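Local structure of polyporopepsin (Irpex lacteus, 1WKR) at residues G3-V16 with F147-T161. The protein cleaves peptide bonds with broad specificity as a pepsin-like aspartic endopeptidase and clots milk. Sequence-based numbering, arbitrary orientation.
Sequences GSVPATNQLVDYVV and FEPTTSESSTNGELT
The rings of Tyr14 and Phe147 form an offset stack, centroids 3.6 Å apart and planes only 7° from parallel, with Phe147 CD1 over one face of the phenol, Asn9 CA over the opposite face and Ala7 C in plane at its edge. Tyr14 OH donates to Asn157 OD1 at 2.6 Å and accepts a nearly straight bond (174°) from Glu148 N at 3.0 Å. Asn157 CG sits between its backbone N and carbonyl carbon, which brings OD1 to the edge of the phenol ring, near its plane, with the amide turned 28° from it. With an alanine at Tyr14, Phe147 is likely to lose its stacking partner, and Glu148 N and Asn157 OD1 the hydroxyl they share. Alongside, strands 3-9 and 155-161 pair antiparallel; a classic bulge, in which Asn157 and Gly158 face Ala7, shifts the register. Gly158 suits the bulge, since a CB there would strike Tyr14 CE2. Beyond it, Thr8 OG1 and Thr156 OG1 hydrogen-bond at 2.7 Å. The side chain of Leu310 packs against those of Tyr14 and Phe147. The strand pairing fits the interdomain sheet of pepsin-like proteases, and the buried hydroxyl, satisfied as donor and acceptor, ties Tyr14 to the bulge and to the loop at Glu148.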
loop_
_atom_site.group_PDB
_atom_site.type_symbol
_atom_site.label_atom_id
_atom_site.label_comp_id
_atom_site.label_asym_id
_atom_site.label_seq_id
_atom_site.Cartn_x
_atom_site.Cartn_y
_atom_site.Cartn_z
ATOM N N GLY A 3 14.211 -12.157 6.201
ATOM C CA GLY A 3 15.035 -11.502 5.180
ATOM C C GLY A 3 14.324 -10.286 4.672
ATOM O O GLY A 3 13.074 -10.178 4.716
ATOM N N SER A 4 15.107 -9.363 4.160
ATOM C CA SER A 4 14.610 -8.046 3.636
ATOM C C SER A 4 14.857 -7.939 2.188
ATOM O O SER A 4 15.765 -8.599 1.577
ATOM C CB SER A 4 15.164 -6.927 4.380
ATOM O OG SER A 4 14.804 -6.862 5.766
ATOM N N VAL A 5 14.163 -7.010 1.519
ATOM C CA VAL A 5 14.378 -6.600 0.135
ATOM C C VAL A 5 14.242 -5.118 0.035
ATOM O O VAL A 5 13.300 -4.538 0.646
ATOM C CB VAL A 5 13.515 -7.331 -0.868
ATOM C CG1 VAL A 5 12.143 -7.098 -0.648
ATOM C CG2 VAL A 5 13.818 -7.044 -2.223
ATOM N N PRO A 6 15.088 -4.389 -0.645
ATOM C CA PRO A 6 14.903 -2.901 -0.827
ATOM C C PRO A 6 13.709 -2.667 -1.697
ATOM O O PRO A 6 13.310 -3.481 -2.498
ATOM C CB PRO A 6 16.207 -2.481 -1.552
ATOM C CG PRO A 6 17.110 -3.613 -1.424
ATOM C CD PRO A 6 16.336 -4.874 -1.332
ATOM N N ALA A 7 13.126 -1.484 -1.520
ATOM C CA ALA A 7 11.949 -1.079 -2.324
ATOM C C ALA A 7 12.181 0.368 -2.802
ATOM O O ALA A 7 12.775 1.204 -2.117
ATOM C CB ALA A 7 10.679 -1.157 -1.452
ATOM N N THR A 8 11.676 0.626 -3.985
ATOM C CA THR A 8 11.902 1.879 -4.665
ATOM C C THR A 8 10.620 2.693 -4.767
ATOM O O THR A 8 9.588 2.207 -5.198
ATOM C CB THR A 8 12.438 1.635 -6.072
ATOM O OG1 THR A 8 13.705 0.958 -5.940
ATOM C CG2 THR A 8 12.759 2.887 -6.800
ATOM N N ASN A 9 10.730 3.958 -4.320
ATOM C CA ASN A 9 9.624 4.913 -4.324
ATOM C C ASN A 9 9.471 5.453 -5.711
ATOM O O ASN A 9 10.393 6.169 -6.201
ATOM C CB ASN A 9 9.956 6.015 -3.316
ATOM C CG ASN A 9 8.813 6.947 -3.058
ATOM O OD1 ASN A 9 8.074 7.311 -3.973
ATOM N ND2 ASN A 9 8.643 7.396 -1.811
ATOM N N GLN A 10 8.348 5.202 -6.369
ATOM C CA GLN A 10 8.012 5.733 -7.700
ATOM C C GLN A 10 6.913 6.785 -7.589
ATOM O O GLN A 10 6.141 6.984 -8.531
ATOM C CB GLN A 10 7.584 4.617 -8.669
ATOM C CG GLN A 10 8.663 3.550 -8.869
ATOM C CD GLN A 10 8.392 2.580 -10.021
ATOM O OE1 GLN A 10 9.365 2.179 -10.674
ATOM N NE2 GLN A 10 7.146 2.261 -10.258
ATOM N N LEU A 11 6.793 7.418 -6.427
ATOM C CA LEU A 11 5.925 8.571 -6.149
ATOM C C LEU A 11 4.486 8.155 -5.977
ATOM O O LEU A 11 3.845 8.502 -4.949
ATOM C CB LEU A 11 5.994 9.675 -7.270
ATOM C CG LEU A 11 7.387 10.088 -7.639
ATOM C CD1 LEU A 11 7.320 11.248 -8.663
ATOM C CD2 LEU A 11 8.256 10.442 -6.448
ATOM N N VAL A 12 3.929 7.414 -6.914
ATOM C CA VAL A 12 2.544 6.914 -6.820
ATOM C C VAL A 12 2.480 5.520 -6.236
ATOM O O VAL A 12 1.403 5.042 -5.848
ATOM C CB VAL A 12 1.793 7.016 -8.163
ATOM C CG1 VAL A 12 1.704 8.517 -8.604
ATOM C CG2 VAL A 12 2.428 6.210 -9.278
ATOM N N ASP A 13 3.595 4.798 -6.254
ATOM C CA ASP A 13 3.650 3.415 -5.730
ATOM C C ASP A 13 5.069 3.122 -5.347
ATOM O O ASP A 13 5.976 3.917 -5.667
ATOM C CB ASP A 13 3.097 2.408 -6.783
ATOM C CG ASP A 13 3.833 2.508 -8.099
ATOM O OD1 ASP A 13 5.016 2.315 -8.158
ATOM O OD2 ASP A 13 3.086 2.724 -9.139
ATOM N N TYR A 14 5.277 2.003 -4.658
ATOM C CA TYR A 14 6.608 1.426 -4.447
ATOM C C TYR A 14 6.693 0.109 -5.211
ATOM O O TYR A 14 5.694 -0.623 -5.317
ATOM C CB TYR A 14 6.833 1.076 -2.942
ATOM C CG TYR A 14 7.528 2.187 -2.178
ATOM C CD1 TYR A 14 6.792 3.273 -1.655
ATOM C CD2 TYR A 14 8.889 2.128 -1.930
ATOM C CE1 TYR A 14 7.457 4.295 -0.930
ATOM C CE2 TYR A 14 9.528 3.096 -1.189
ATOM C CZ TYR A 14 8.802 4.161 -0.670
ATOM O OH TYR A 14 9.434 5.127 0.074
ATOM N N VAL A 15 7.911 -0.192 -5.696
ATOM C CA VAL A 15 8.178 -1.466 -6.337
ATOM C C VAL A 15 9.323 -2.150 -5.672
ATOM O O VAL A 15 10.163 -1.581 -4.977
ATOM C CB VAL A 15 8.532 -1.289 -7.825
ATOM C CG1 VAL A 15 7.270 -0.862 -8.578
ATOM C CG2 VAL A 15 9.686 -0.302 -8.049
ATOM N N VAL A 16 9.373 -3.482 -5.866
ATOM C CA VAL A 16 10.509 -4.309 -5.485
ATOM C C VAL A 16 10.860 -5.151 -6.700
ATOM O O VAL A 16 10.036 -5.547 -7.497
ATOM C CB VAL A 16 10.250 -5.227 -4.265
ATOM C CG1 VAL A 16 10.092 -4.440 -2.995
ATOM C CG2 VAL A 16 9.002 -6.084 -4.495
ATOM N N PHE A 147 8.525 2.733 4.265
ATOM C CA PHE A 147 8.534 3.769 3.222
ATOM C C PHE A 147 9.098 5.037 3.816
ATOM O O PHE A 147 9.146 5.209 5.035
ATOM C CB PHE A 147 7.119 4.013 2.681
ATOM C CG PHE A 147 6.478 2.884 1.888
ATOM C CD1 PHE A 147 7.150 1.780 1.486
ATOM C CD2 PHE A 147 5.170 3.046 1.483
ATOM C CE1 PHE A 147 6.539 0.806 0.680
ATOM C CE2 PHE A 147 4.515 2.081 0.694
ATOM C CZ PHE A 147 5.229 0.969 0.294
ATOM N N GLU A 148 9.571 5.946 2.955
ATOM C CA GLU A 148 10.125 7.216 3.389
ATOM C C GLU A 148 9.737 8.296 2.413
ATOM O O GLU A 148 9.515 8.007 1.219
ATOM C CB GLU A 148 11.664 7.125 3.442
ATOM C CG GLU A 148 12.159 6.156 4.464
ATOM C CD GLU A 148 13.677 6.029 4.511
ATOM O OE1 GLU A 148 14.404 6.709 3.718
ATOM O OE2 GLU A 148 14.108 5.205 5.386
ATOM N N PRO A 149 9.679 9.561 2.850
ATOM C CA PRO A 149 9.410 10.647 1.878
ATOM C C PRO A 149 10.511 10.705 0.825
ATOM O O PRO A 149 11.617 10.219 1.020
ATOM C CB PRO A 149 9.450 11.909 2.773
ATOM C CG PRO A 149 9.210 11.390 4.168
ATOM C CD PRO A 149 9.947 10.066 4.216
ATOM N N THR A 150 10.159 11.335 -0.281
ATOM C CA THR A 150 11.102 11.409 -1.399
ATOM C C THR A 150 11.146 12.848 -1.999
ATOM O O THR A 150 10.165 13.583 -1.910
ATOM C CB THR A 150 10.716 10.403 -2.385
ATOM O OG1 THR A 150 11.785 10.342 -3.392
ATOM C CG2 THR A 150 9.440 10.726 -3.160
ATOM N N THR A 151 12.304 13.138 -2.587
ATOM C CA THR A 151 12.480 14.392 -3.416
ATOM C C THR A 151 13.113 13.938 -4.700
ATOM O O THR A 151 13.652 14.875 -5.422
ATOM C CB THR A 151 13.409 15.400 -2.717
ATOM O OG1 THR A 151 14.647 14.814 -2.456
ATOM C CG2 THR A 151 12.793 15.878 -1.349
ATOM N N SER A 152 13.065 12.718 -5.085
ATOM C CA SER A 152 13.567 12.280 -6.469
ATOM C C SER A 152 12.534 11.555 -7.080
ATOM O O SER A 152 11.520 11.022 -6.610
ATOM C CB SER A 152 14.875 11.461 -6.205
ATOM O OG SER A 152 15.871 12.264 -5.714
ATOM N N GLU A 153 12.718 11.363 -8.484
ATOM C CA GLU A 153 11.599 10.621 -9.192
ATOM C C GLU A 153 11.623 9.214 -8.856
ATOM O O GLU A 153 10.575 8.511 -8.985
ATOM C CB GLU A 153 11.993 10.718 -10.720
ATOM C CG GLU A 153 11.981 12.165 -11.240
ATOM C CD GLU A 153 10.704 12.696 -11.371
ATOM O OE1 GLU A 153 9.642 12.101 -11.837
ATOM O OE2 GLU A 153 10.558 14.010 -11.248
ATOM N N SER A 154 12.778 8.558 -8.501
ATOM C CA SER A 154 12.823 7.151 -8.257
ATOM C C SER A 154 13.919 6.971 -7.204
ATOM O O SER A 154 15.113 7.496 -7.426
ATOM C CB SER A 154 13.334 6.360 -9.569
ATOM O OG SER A 154 13.466 5.036 -9.282
ATOM N N SER A 155 13.610 6.725 -5.951
ATOM C CA SER A 155 14.537 6.619 -4.868
ATOM C C SER A 155 14.388 5.300 -4.183
ATOM O O SER A 155 13.274 4.956 -3.704
ATOM C CB SER A 155 14.249 7.724 -3.834
ATOM O OG SER A 155 14.316 9.089 -4.312
ATOM N N THR A 156 15.435 4.517 -4.124
ATOM C CA THR A 156 15.384 3.232 -3.434
ATOM C C THR A 156 15.601 3.508 -1.954
ATOM O O THR A 156 16.685 3.367 -1.412
ATOM C CB THR A 156 16.427 2.213 -4.004
ATOM O OG1 THR A 156 16.153 2.091 -5.406
ATOM C CG2 THR A 156 16.254 0.823 -3.360
ATOM N N ASN A 157 14.530 3.902 -1.294
ATOM C CA ASN A 157 14.616 4.368 0.108
ATOM C C ASN A 157 13.701 3.557 1.021
ATOM O O ASN A 157 13.558 3.901 2.199
ATOM C CB ASN A 157 14.297 5.849 0.212
ATOM C CG ASN A 157 12.849 6.183 -0.103
ATOM O OD1 ASN A 157 12.023 5.276 -0.288
ATOM N ND2 ASN A 157 12.453 7.468 -0.089
ATOM N N GLY A 158 13.180 2.435 0.535
ATOM C CA GLY A 158 12.205 1.608 1.291
ATOM C C GLY A 158 12.721 0.232 1.533
ATOM O O GLY A 158 13.791 -0.188 1.018
ATOM N N GLU A 159 11.952 -0.536 2.308
ATOM C CA GLU A 159 12.356 -1.919 2.658
ATOM C C GLU A 159 11.143 -2.729 2.982
ATOM O O GLU A 159 10.231 -2.261 3.662
ATOM C CB GLU A 159 13.344 -1.920 3.860
ATOM C CG GLU A 159 13.868 -3.326 4.203
ATOM C CD GLU A 159 14.754 -3.231 5.383
ATOM O OE1 GLU A 159 14.234 -3.037 6.532
ATOM O OE2 GLU A 159 15.953 -3.439 5.232
ATOM N N LEU A 160 11.129 -3.958 2.523
ATOM C CA LEU A 160 10.200 -5.025 3.014
ATOM C C LEU A 160 10.986 -5.977 3.845
ATOM O O LEU A 160 12.053 -6.441 3.386
ATOM C CB LEU A 160 9.532 -5.771 1.866
ATOM C CG LEU A 160 8.313 -5.071 1.259
ATOM C CD1 LEU A 160 8.404 -3.672 0.913
ATOM C CD2 LEU A 160 7.707 -6.027 0.173
ATOM N N THR A 161 10.486 -6.360 5.000
ATOM C CA THR A 161 11.145 -7.404 5.829
ATOM C C THR A 161 10.097 -8.477 6.066
ATOM O O THR A 161 9.004 -8.231 6.608
ATOM C CB THR A 161 11.653 -6.885 7.166
ATOM O OG1 THR A 161 12.543 -5.748 6.917
ATOM C CG2 THR A 161 12.447 -7.920 7.890
HETATM O O HOH W 1 17.534 -5.427 6.699
HETATM O O HOH W 2 11.340 8.651 -5.405
HETATM O O HOH W 3 12.107 2.746 -10.395
#